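PDB 3D3Z: actibind, which cleaves RNA as a T2-family ribonuclease, probably with little base specificity and a preference for adenylic acid. Local coordinates for residues 149-152 against 153-156. Numbering follows the deposited sequence.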
# COMPACT_ATOMS: atom_id res chain seq x y z
N THR A 149 -9.29 -1.51 3.76
CA THR A 149 -10.03 -2.69 3.34
C THR A 149 -9.21 -3.98 3.56
O THR A 149 -9.67 -5.07 3.22
CB THR A 149 -10.44 -2.61 1.84
OG1 THR A 149 -9.28 -2.63 1.02
CG2 THR A 149 -11.29 -1.34 1.52
N LEU A 150 -7.97 -3.85 4.05
CA LEU A 150 -6.99 -4.95 4.08
C LEU A 150 -6.46 -5.12 5.48
O LEU A 150 -5.28 -4.89 5.71
CB LEU A 150 -5.84 -4.61 3.11
CG LEU A 150 -6.21 -4.61 1.65
CD1 LEU A 150 -5.13 -3.95 0.82
CD2 LEU A 150 -6.48 -6.04 1.17
N ASP A 151 -7.35 -5.45 6.42
CA ASP A 151 -7.01 -5.60 7.83
C ASP A 151 -6.39 -7.01 8.04
O ASP A 151 -7.05 -7.96 8.45
CB ASP A 151 -8.23 -5.37 8.71
CG ASP A 151 -7.93 -5.47 10.19
OD1 ASP A 151 -6.79 -5.74 10.62
OD2 ASP A 151 -8.89 -5.30 10.97
N SER A 152 -5.10 -7.07 7.73
CA SER A 152 -4.21 -8.22 7.91
C SER A 152 -4.27 -8.82 9.31
O SER A 152 -4.41 -10.03 9.45
CB SER A 152 -2.78 -7.74 7.57
OG SER A 152 -2.73 -7.32 6.23
N TYR A 153 -4.17 -8.00 10.35
CA TYR A 153 -4.21 -8.52 11.72
C TYR A 153 -5.47 -9.34 11.99
O TYR A 153 -5.37 -10.44 12.56
CB TYR A 153 -4.11 -7.43 12.76
CG TYR A 153 -3.99 -7.99 14.15
CD1 TYR A 153 -2.74 -8.13 14.73
CD2 TYR A 153 -5.11 -8.44 14.88
CE1 TYR A 153 -2.58 -8.64 15.99
CE2 TYR A 153 -4.96 -8.99 16.17
CZ TYR A 153 -3.68 -9.09 16.70
OH TYR A 153 -3.44 -9.61 17.95
N THR A 154 -6.63 -8.81 11.62
CA THR A 154 -7.88 -9.50 11.83
C THR A 154 -8.03 -10.72 10.94
O THR A 154 -8.51 -11.75 11.38
CB THR A 154 -9.07 -8.57 11.64
OG1 THR A 154 -8.96 -7.52 12.60
CG2 THR A 154 -10.38 -9.31 11.91
N ALA A 155 -7.61 -10.62 9.69
CA ALA A 155 -7.68 -11.78 8.80
C ALA A 155 -6.83 -12.94 9.38
O ALA A 155 -7.23 -14.11 9.31
CB ALA A 155 -7.23 -11.42 7.42
N LEU A 156 -5.65 -12.60 9.91
CA LEU A 156 -4.76 -13.58 10.55
C LEU A 156 -5.38 -14.10 11.84
O LEU A 156 -5.47 -15.31 12.06
CB LEU A 156 -3.35 -13.01 10.78
CG LEU A 156 -2.49 -12.84 9.51
CD1 LEU A 156 -1.33 -11.86 9.77
CD2 LEU A 156 -1.93 -14.15 8.95
O HOH W 1 -4.00 -5.05 10.53
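Asp-151 meets Thr-154 with both carboxylate oxygens, forming the N-cap of helix 152-158. OD2 accepts a hydrogen bond from OG1 of Thr-154 at 2.8 Å, threonine adding a hydroxyl donor beside its own amide, while OD1 takes the backbone N of Thr-154 at 3.2 Å in a nearly straight bond. Both donors come from above the carboxylate plane. Aspartate suits this place because its short side chain can reach forward to the first turn: with CG anti to the backbone N (chi1 -178°), the carboxylate lies beside its own carbonyl carbon and faces Thr-154. Its negative charge would probably also be stabilised by the positive end of the helix dipole. A water serves the preceding amide, donating to OD1 of Asp-151 at 2.9 Å and accepting from N of Tyr-153. The regular helical ladder then starts with Ala-155 N to Asp-151 O and Leu-156 N to Ser-152 O.

Ser-152 turns its small polar side chain inward, where OG hydrogen-bonds to Tyr-201 OH of strand 195-206 and to Gln-34 of strand 29-35, joining the helix start to the central antiparallel sheet. Ala-155 and Leu-156 supply apolar surface against Leu-178 of helix 171-179. The side chain of Leu-156 lies alongside the carbonyl of Ser-152, with CG 3.4 Å from Ser-152 O.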